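Local coordinates for protein fucose-specific lectin (Aleuria aurantia, PDB 6GKE) that binds L-fucose, with its strongest preference for alpha-1,6-linked (core) fucose on glycoproteins, and forms homodimers of six-bladed beta-propellers, at residues T258-L261 with P262-I266; G55-K58 with L59-L63; V107-G110 with S111-L115. The protein carries 1 engineered substitution. All blocks are in the same frame, centred on the assembly; numbering follows the deposited sequence.

All three interactions are tight turns in the links between successive four-stranded sheets of the six-bladed propeller. Along the chain interaction 2 (55-63) comes first, leading from strand 46-56 into strand 64-70; interaction 3 (107-115) leads into strand 116-120, and interaction 1 (258-266) into strand 267-271. The centres of interactions 2 and 3 are about 11 Å apart, and they touch: K58 NZ bonds to S111 O, and P62 packs on L115. Interaction 1 lies about 19 Å from interaction 2 and 21 Å from interaction 3, meeting the latter where F265 packs on K114. Each turn reaches the second subunit, so these blade connections also take part in the dimer interface.

Interaction 1 (T258-L261 with P262-I266); sequences TPSL and PDTFI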
ATOM      1  N   THR A 258      -0.523 -10.035 -15.110  1.00  9.41           N
ATOM      2  CA  THR A 258      -0.159 -10.021 -13.689  1.00  9.17           C
ATOM      3  C   THR A 258      -0.812  -8.842 -12.971  1.00  8.57           C
ATOM      4  O   THR A 258      -0.127  -7.954 -12.465  1.00  9.33           O
ATOM      5  CB  THR A 258       1.366 -10.005 -13.518  1.00  9.84           C
ATOM      6  OG1 THR A 258       1.919  -8.814 -14.080  1.00 11.32           O
ATOM      7  CG2 THR A 258       2.038 -11.201 -14.160  1.00 10.08           C
ATOM      8  N   PRO A 259      -2.160  -8.804 -12.893  1.00  8.35           N
ATOM      9  CA  PRO A 259      -2.866  -7.594 -12.479  1.00  8.14           C
ATOM     10  C   PRO A 259      -2.805  -7.234 -10.986  1.00  7.66           C
ATOM     11  O   PRO A 259      -3.240  -6.144 -10.637  1.00  9.30           O
ATOM     12  CB  PRO A 259      -4.318  -7.877 -12.905  1.00  8.52           C
ATOM     13  CG  PRO A 259      -4.432  -9.380 -12.855  1.00  8.44           C
ATOM     14  CD  PRO A 259      -3.079  -9.871 -13.322  1.00  8.50           C
ATOM     15  N   SER A 260      -2.294  -8.129 -10.133  1.00  6.54           N
ATOM     16  CA  SER A 260      -2.186  -7.836  -8.706  1.00  6.22           C
ATOM     17  C   SER A 260      -0.907  -7.050  -8.403  1.00  5.99           C
ATOM     18  O   SER A 260       0.062  -7.094  -9.146  1.00  7.13           O
ATOM     19  CB  SER A 260      -2.227  -9.090  -7.879  1.00  6.27           C
ATOM     20  OG  SER A 260      -1.099  -9.923  -8.125  1.00  6.72           O
ATOM     21  N   LEU A 261      -0.917  -6.352  -7.265  1.00  5.83           N
ATOM     22  CA  LEU A 261       0.271  -5.666  -6.781  1.00  5.93           C
ATOM     23  C   LEU A 261       1.211  -6.641  -6.080  1.00  5.85           C
ATOM     24  O   LEU A 261       0.806  -7.699  -5.594  1.00  5.87           O
ATOM     25  CB  LEU A 261      -0.117  -4.543  -5.817  1.00  5.87           C
ATOM     26  CG  LEU A 261      -0.784  -3.321  -6.443  1.00  6.20           C
ATOM     27  CD1 LEU A 261      -1.389  -2.456  -5.352  1.00  6.44           C
ATOM     28  CD2 LEU A 261       0.199  -2.516  -7.286  1.00  6.94           C
ATOM     29  N   PRO A 262       2.509  -6.283  -5.959  1.00  6.08           N
ATOM     30  CA  PRO A 262       3.438  -7.104  -5.186  1.00  6.40           C
ATOM     31  C   PRO A 262       2.949  -7.340  -3.751  1.00  5.69           C
ATOM     32  O   PRO A 262       2.342  -6.458  -3.137  1.00  6.02           O
ATOM     33  CB  PRO A 262       4.733  -6.279  -5.207  1.00  6.63           C
ATOM     34  CG  PRO A 262       4.627  -5.486  -6.486  1.00  6.87           C
ATOM     35  CD  PRO A 262       3.165  -5.109  -6.564  1.00  6.59           C
ATOM     36  N   ASP A 263       3.235  -8.542  -3.239  1.00  5.74           N
ATOM     37  CA  ASP A 263       3.133  -8.878  -1.804  1.00  6.05           C
ATOM     38  C   ASP A 263       1.680  -8.882  -1.309  1.00  5.43           C
ATOM     39  O   ASP A 263       1.435  -8.828  -0.107  1.00  6.47           O
ATOM     40  CB  ASP A 263       3.999  -7.940  -0.961  1.00  6.87           C
ATOM     41  CG  ASP A 263       5.450  -8.000  -1.390  1.00  7.64           C
ATOM     42  OD1 ASP A 263       5.991  -9.121  -1.449  1.00  9.68           O
ATOM     43  OD2 ASP A 263       6.025  -6.936  -1.684  1.00  8.58           O
ATOM     44  N   THR A 264       0.725  -9.056  -2.229  1.00  5.23           N
ATOM     45  CA  THR A 264      -0.697  -9.049  -1.920  1.00  5.21           C
ATOM     46  C   THR A 264      -1.231 -10.481  -1.796  1.00  5.00           C
ATOM     47  O   THR A 264      -0.555 -11.458  -2.099  1.00  5.56           O
ATOM     48  CB  THR A 264      -1.474  -8.262  -2.981  1.00  5.73           C
ATOM     49  OG1 THR A 264      -1.245  -8.873  -4.251  1.00  5.83           O
ATOM     50  CG2 THR A 264      -1.088  -6.800  -3.003  1.00  5.99           C
ATOM     51  N   PHE A 265      -2.489 -10.575  -1.363  1.00  4.90           N
ATOM     52  CA  PHE A 265      -3.126 -11.846  -1.017  1.00  5.06           C
ATOM     53  C   PHE A 265      -4.336 -12.119  -1.911  1.00  5.07           C
ATOM     54  O   PHE A 265      -4.863 -11.217  -2.562  1.00  5.55           O
ATOM     55  CB  PHE A 265      -3.524 -11.817   0.462  1.00  5.56           C
ATOM     56  CG  PHE A 265      -2.322 -11.657   1.354  1.00  5.71           C
ATOM     57  CD1 PHE A 265      -1.491 -12.736   1.614  1.00  6.74           C
ATOM     58  CD2 PHE A 265      -1.958 -10.416   1.850  1.00  5.62           C
ATOM     59  CE1 PHE A 265      -0.341 -12.586   2.374  1.00  7.41           C
ATOM     60  CE2 PHE A 265      -0.807 -10.269   2.611  1.00  5.98           C
ATOM     61  CZ  PHE A 265       0.001 -11.353   2.865  1.00  6.86           C
ATOM     62  N   ILE A 266      -4.790 -13.377  -1.888  1.00  4.64           N
ATOM     63  CA  ILE A 266      -6.016 -13.769  -2.569  1.00  4.81           C
ATOM     64  C   ILE A 266      -6.989 -14.387  -1.560  1.00  4.72           C
ATOM     65  O   ILE A 266      -6.634 -14.743  -0.439  1.00  5.06           O
ATOM     66  CB  ILE A 266      -5.762 -14.741  -3.744  1.00  5.23           C
ATOM     67  CG1 ILE A 266      -5.217 -16.100  -3.288  1.00  5.57           C
ATOM     68  CG2 ILE A 266      -4.875 -14.079  -4.780  1.00  5.71           C
ATOM     69  CD1 ILE A 266      -5.194 -17.156  -4.376  1.00  5.77           C
TER
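P262, second residue of the turn, sets its ring against L261: CD of P262 lies 3.4 Å from CB of L261, closer than carbons usually pack, because the proline nitrogen ties its ring directly to the preceding carbonyl. CD2 of L261 lies 4.0 Å from CD of P262. Both residues touch the second subunit, where L261 packs on Y6 and P262 on L261 of that chain. D263 follows at the corner, its CB pointing away from 258-261, and its positive phi gives the conformation needed at the third position of a type II beta turn running from L261 to T264. This turn sits in the connection between strands 249-251 and 267-271, which belong to adjacent blades of the propeller. T264 then closes it with its side chain: OG1 donates to L261 O at 2.7 Å, arriving 21° out of the carbonyl plane with a C=O...O angle of 144°. The backbone N of T264 stays 3.6 Å from L261 O, and the bond across the turn is made by the hydroxyl instead. A chi1 of 59° places OG1 between the backbone N and the carbonyl carbon, facing L261 O, and leaves the methyl CG2 beside N, where it rests 3.7 Å from CB of L261. OG1 of T264 also passes 3.8 Å from CB of S260, whose own hydroxyl bonds to the backbone N of R233. Beyond the turn, F265 packs on K114, and the backbone N of I266 is hydrogen-bonded to S213 OG just before strand 267-271 begins.

Interaction 2 (G55-K58 with L59-L63); sequences GEAK and LFSPL
A57 meets S61 across the mouth of the turn, its methyl CB 3.5 Å from CB and 3.6 Å from OG of the serine. That hydroxyl is turned anti to the nitrogen of S61 (chi1 175°), which carries it past the methyl and along the chain to donate to P62 O at 2.7 Å; it also bonds to the backbone N of V81 in strand 73-81, whose C80 packs on both A57 and S61. K58 comes next and supplies the carbonyl that closes the turn: S61 N donates to K58 O at 3.0 Å in a bent bond. NE2 of Q28 is a second donor to the same oxygen. The turn is type II, with F60 at its third position in a positive-phi conformation, and it reverses the chain between strand 46-56 of one propeller blade and strand 64-70 of the next. The side chain of K58 runs fully extended beyond CG, which passes 3.6 Å from L59 O, and its methylenes lead on over the turn to CE, 4.5 Å from CD of P62. At its far end NZ bonds to OD1 of N85, to S111 O and to G311 O of the second subunit, while the ammonium makes a cation-pi contact with W312 of that subunit.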
ATOM      1  N   GLY A  55     -15.874  -5.542  12.498  1.00  6.54           N
ATOM      2  CA  GLY A  55     -14.956  -5.869  13.565  1.00  6.59           C
ATOM      3  C   GLY A  55     -13.668  -5.102  13.377  1.00  5.91           C
ATOM      4  O   GLY A  55     -13.607  -4.160  12.586  1.00  6.14           O
ATOM      5  N   GLU A  56     -12.630  -5.506  14.104  1.00  6.12           N
ATOM      6  CA  GLU A  56     -11.335  -4.854  14.036  1.00  6.32           C
ATOM      7  C   GLU A  56     -10.274  -5.878  14.420  1.00  5.80           C
ATOM      8  O   GLU A  56     -10.584  -6.878  15.062  1.00  6.47           O
ATOM      9  CB  GLU A  56     -11.285  -3.632  14.948  1.00  7.85           C
ATOM     10  CG  GLU A  56     -11.439  -3.934  16.419  1.00 10.25           C
ATOM     11  CD  GLU A  56     -11.515  -2.640  17.206  1.00 13.88           C
ATOM     12  OE1 GLU A  56     -10.535  -2.298  17.878  1.00 18.80           O
ATOM     13  OE2 GLU A  56     -12.541  -1.945  17.087  1.00 19.39           O
ATOM     14  N   ALA A  57      -9.036  -5.603  14.023  1.00  5.38           N
ATOM     15  CA  ALA A  57      -7.952  -6.533  14.239  1.00  5.43           C
ATOM     16  C   ALA A  57      -6.641  -5.753  14.198  1.00  5.09           C
ATOM     17  O   ALA A  57      -6.623  -4.585  13.807  1.00  5.64           O
ATOM     18  CB  ALA A  57      -7.990  -7.620  13.193  1.00  5.38           C
ATOM     19  N   LYS A  58      -5.534  -6.405  14.559  1.00  4.95           N
ATOM     20  CA  LYS A  58      -4.251  -5.749  14.398  1.00  5.01           C
ATOM     21  C   LYS A  58      -4.083  -5.361  12.928  1.00  4.83           C
ATOM     22  O   LYS A  58      -4.610  -6.019  12.034  1.00  4.93           O
ATOM     23  CB  LYS A  58      -3.086  -6.631  14.857  1.00  4.97           C
ATOM     24  CG  LYS A  58      -2.681  -7.764  13.922  1.00  5.25           C
ATOM     25  CD  LYS A  58      -1.393  -8.423  14.356  1.00  5.43           C
ATOM     26  CE  LYS A  58      -0.898  -9.470  13.383  1.00  5.60           C
ATOM     27  NZ  LYS A  58       0.427  -9.981  13.804  1.00  5.88           N
ATOM     28  N   LEU A  59      -3.339  -4.286  12.678  1.00  5.16           N
ATOM     29  CA  LEU A  59      -3.053  -3.920  11.301  1.00  5.24           C
ATOM     30  C   LEU A  59      -2.333  -5.095  10.628  1.00  5.13           C
ATOM     31  O   LEU A  59      -1.439  -5.698  11.212  1.00  5.56           O
ATOM     32  CB  LEU A  59      -2.229  -2.631  11.232  1.00  5.75           C
ATOM     33  CG  LEU A  59      -3.027  -1.325  11.235  1.00  6.84           C
ATOM     34  CD1 LEU A  59      -3.842  -1.165   9.962  1.00  7.15           C
ATOM     35  CD2 LEU A  59      -3.926  -1.187  12.448  1.00  7.84           C
ATOM     36  N   PHE A  60      -2.745  -5.404   9.392  1.00  4.93           N
ATOM     37  CA  PHE A  60      -2.187  -6.502   8.573  1.00  4.95           C
ATOM     38  C   PHE A  60      -2.540  -7.869   9.176  1.00  4.77           C
ATOM     39  O   PHE A  60      -1.899  -8.867   8.865  1.00  5.19           O
ATOM     40  CB  PHE A  60      -0.678  -6.333   8.343  1.00  5.11           C
ATOM     41  CG  PHE A  60      -0.315  -4.955   7.856  1.00  5.28           C
ATOM     42  CD1 PHE A  60      -0.465  -4.614   6.523  1.00  5.62           C
ATOM     43  CD2 PHE A  60       0.138  -3.982   8.734  1.00  5.85           C
ATOM     44  CE1 PHE A  60      -0.174  -3.334   6.078  1.00  5.96           C
ATOM     45  CE2 PHE A  60       0.441  -2.706   8.286  1.00  6.17           C
ATOM     46  CZ  PHE A  60       0.281  -2.384   6.960  1.00  5.96           C
ATOM     47  N   SER A  61      -3.609  -7.930   9.971  1.00  4.77           N
ATOM     48  CA  SER A  61      -4.092  -9.184  10.514  1.00  4.71           C
ATOM     49  C   SER A  61      -4.398 -10.166   9.395  1.00  4.53           C
ATOM     50  O   SER A  61      -5.009  -9.808   8.384  1.00  4.76           O
ATOM     51  CB  SER A  61      -5.355  -8.971  11.309  1.00  4.99           C
ATOM     52  OG  SER A  61      -5.908 -10.202  11.764  1.00  5.25           O
ATOM     53  N   PRO A  62      -4.125 -11.471   9.597  1.00  4.53           N
ATOM     54  CA  PRO A  62      -4.696 -12.471   8.704  1.00  4.54           C
ATOM     55  C   PRO A  62      -6.220 -12.512   8.893  1.00  4.48           C
ATOM     56  O   PRO A  62      -6.742 -12.042   9.914  1.00  4.75           O
ATOM     57  CB  PRO A  62      -4.001 -13.760   9.149  1.00  4.92           C
ATOM     58  CG  PRO A  62      -3.770 -13.540  10.625  1.00  4.98           C
ATOM     59  CD  PRO A  62      -3.398 -12.076  10.729  1.00  4.92           C
ATOM     60  N   LEU A  63      -6.917 -13.060   7.894  1.00  4.60           N
ATOM     61  CA  LEU A  63      -8.376 -13.167   7.896  1.00  4.58           C
ATOM     62  C   LEU A  63      -8.781 -14.523   7.318  1.00  4.45           C
ATOM     63  O   LEU A  63      -8.126 -15.059   6.423  1.00  4.99           O
ATOM     64  CB  LEU A  63      -9.023 -12.076   7.041  1.00  5.08           C
ATOM     65  CG  LEU A  63      -8.848 -10.634   7.510  1.00  5.75           C
ATOM     66  CD1 LEU A  63      -9.400  -9.675   6.464  1.00  6.52           C
ATOM     67  CD2 LEU A  63      -9.512 -10.391   8.858  1.00  6.51           C
TER

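Interaction 3 (V107-G110 with S111-L115); sequences VKVG and SNSKL
S113 OG, which bonds to both K114 O and the backbone N of Q135, lies against a methyl of V109: CG1 of the valine is 3.7 Å from this oxygen. The shorter approach is carbon to carbon, with CG1 of V109 only 3.3 Å from CB of S113, tighter than ordinary van der Waals packing. V109 reaches across because CG1 stands anti to its backbone nitrogen (chi1 177°). In S113 the hydroxyl takes the equivalent position, and from there donates to K114 O at 2.7 Å, tilted 16° from the carbonyl plane. The backbone here bends in a type I beta turn from G110 to S113, part of the connection from strand 97-99 of one propeller blade to strand 116-120 of the next. S113 N closes the turn by donating to G110 O at 3.0 Å, and CB of S113 comes to 3.3 Å from G110 O. At the corner, S111 OG bonds to ND2 of N138, and OD1 of the same asparagine takes the backbone N-H of N112, so one amide side chain holds two neighbouring residues of the turn. K114 folds its chain back along the turn, and NZ donates to N112 O at 2.9 Å. The same ammonium also bonds to G165 O, while S111 packs on G311 and N112 on W312 of the second subunit.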
ATOM      1  N   VAL A 107      -5.713 -18.438  22.282  1.00  5.91           N
ATOM      2  CA  VAL A 107      -4.853 -19.079  21.289  1.00  6.23           C
ATOM      3  C   VAL A 107      -3.890 -18.031  20.724  1.00  6.36           C
ATOM      4  O   VAL A 107      -4.314 -17.122  20.010  1.00  6.87           O
ATOM      5  CB  VAL A 107      -5.693 -19.715  20.168  1.00  6.55           C
ATOM      6  CG1 VAL A 107      -4.799 -20.370  19.122  1.00  7.36           C
ATOM      7  CG2 VAL A 107      -6.707 -20.711  20.717  1.00  7.09           C
ATOM      8  N   LYS A 108      -2.601 -18.151  21.052  1.00  7.02           N
ATOM      9  CA  LYS A 108      -1.594 -17.228  20.540  0.50  7.60           C
ATOM     10  C   LYS A 108      -1.165 -17.684  19.139  1.00  7.61           C
ATOM     11  O   LYS A 108      -0.891 -18.860  18.901  1.00 10.64           O
ATOM     12  CB  LYS A 108      -0.408 -17.135  21.505  0.50  9.20           C
ATOM     13  CG  LYS A 108       0.620 -16.057  21.182  0.50 10.53           C
ATOM     14  CD  LYS A 108       0.213 -14.666  21.619  0.50 12.52           C
ATOM     15  CE  LYS A 108       1.376 -13.703  21.709  0.50 13.67           C
ATOM     16  NZ  LYS A 108       1.066 -12.563  22.603  0.50 14.53           N
ATOM     17  N   VAL A 109      -1.102 -16.720  18.229  1.00  6.44           N
ATOM     18  CA  VAL A 109      -0.781 -16.945  16.836  1.00  6.71           C
ATOM     19  C   VAL A 109       0.548 -16.253  16.522  1.00  6.56           C
ATOM     20  O   VAL A 109       0.830 -15.164  17.023  1.00  8.06           O
ATOM     21  CB  VAL A 109      -1.938 -16.418  15.968  1.00  7.51           C
ATOM     22  CG1 VAL A 109      -1.687 -16.529  14.476  1.00  7.57           C
ATOM     23  CG2 VAL A 109      -3.242 -17.109  16.321  1.00  7.66           C
ATOM     24  N   GLY A 110       1.378 -16.899  15.697  1.00  5.92           N
ATOM     25  CA  GLY A 110       2.599 -16.260  15.220  1.00  5.86           C
ATOM     26  C   GLY A 110       2.280 -14.960  14.498  1.00  5.53           C
ATOM     27  O   GLY A 110       1.283 -14.871  13.781  1.00  5.60           O
ATOM     28  N   SER A 111       3.122 -13.936  14.662  1.00  5.65           N
ATOM     29  CA  SER A 111       2.765 -12.614  14.149  1.00  5.82           C
ATOM     30  C   SER A 111       2.532 -12.637  12.632  1.00  5.49           C
ATOM     31  O   SER A 111       1.690 -11.882  12.146  1.00  5.78           O
ATOM     32  CB  SER A 111       3.786 -11.583  14.528  1.00  6.54           C
ATOM     33  OG  SER A 111       5.036 -11.899  13.954  1.00  7.39           O
ATOM     34  N   ASN A 112       3.279 -13.476  11.902  1.00  5.36           N
ATOM     35  CA  ASN A 112       3.178 -13.531  10.441  1.00  5.44           C
ATOM     36  C   ASN A 112       2.304 -14.698   9.961  1.00  5.08           C
ATOM     37  O   ASN A 112       2.301 -15.015   8.765  1.00  5.38           O
ATOM     38  CB  ASN A 112       4.557 -13.627   9.785  1.00  5.90           C
ATOM     39  CG  ASN A 112       4.525 -13.241   8.320  1.00  6.36           C
ATOM     40  OD1 ASN A 112       3.812 -12.316   7.921  1.00  6.98           O
ATOM     41  ND2 ASN A 112       5.309 -13.933   7.509  1.00  7.40           N
ATOM     42  N   SER A 113       1.553 -15.332  10.868  1.00  4.93           N
ATOM     43  CA  SER A 113       0.702 -16.450  10.481  1.00  5.08           C
ATOM     44  C   SER A 113      -0.392 -15.989   9.522  1.00  4.74           C
ATOM     45  O   SER A 113      -0.953 -14.904   9.678  1.00  5.13           O
ATOM     46  CB  SER A 113       0.049 -17.073  11.680  1.00  5.23           C
ATOM     47  OG  SER A 113      -0.678 -18.243  11.331  1.00  5.83           O
ATOM     48  N   LYS A 114      -0.752 -16.874   8.591  1.00  4.45           N
ATOM     49  CA  LYS A 114      -2.003 -16.736   7.865  1.00  4.39           C
ATOM     50  C   LYS A 114      -3.082 -17.515   8.622  1.00  4.42           C
ATOM     51  O   LYS A 114      -2.797 -18.225   9.587  1.00  4.95           O
ATOM     52  CB  LYS A 114      -1.825 -17.178   6.411  1.00  4.55           C
ATOM     53  CG  LYS A 114      -0.627 -16.541   5.717  1.00  4.64           C
ATOM     54  CD  LYS A 114      -0.571 -15.023   5.829  1.00  4.76           C
ATOM     55  CE  LYS A 114       0.669 -14.428   5.197  1.00  4.96           C
ATOM     56  NZ  LYS A 114       1.905 -14.778   5.939  1.00  5.17           N
ATOM     57  N   LEU A 115      -4.335 -17.362   8.178  1.00  4.39           N
ATOM     58  CA  LEU A 115      -5.453 -18.106   8.740  1.00  4.47           C
ATOM     59  C   LEU A 115      -6.252 -18.738   7.608  1.00  4.45           C
ATOM     60  O   LEU A 115      -6.439 -18.125   6.550  1.00  5.07           O
ATOM     61  CB  LEU A 115      -6.394 -17.193   9.533  1.00  4.77           C
ATOM     62  CG  LEU A 115      -5.841 -16.587  10.818  1.00  5.25           C
ATOM     63  CD1 LEU A 115      -6.855 -15.626  11.418  1.00  5.60           C
ATOM     64  CD2 LEU A 115      -5.459 -17.658  11.830  1.00  5.69           C
TER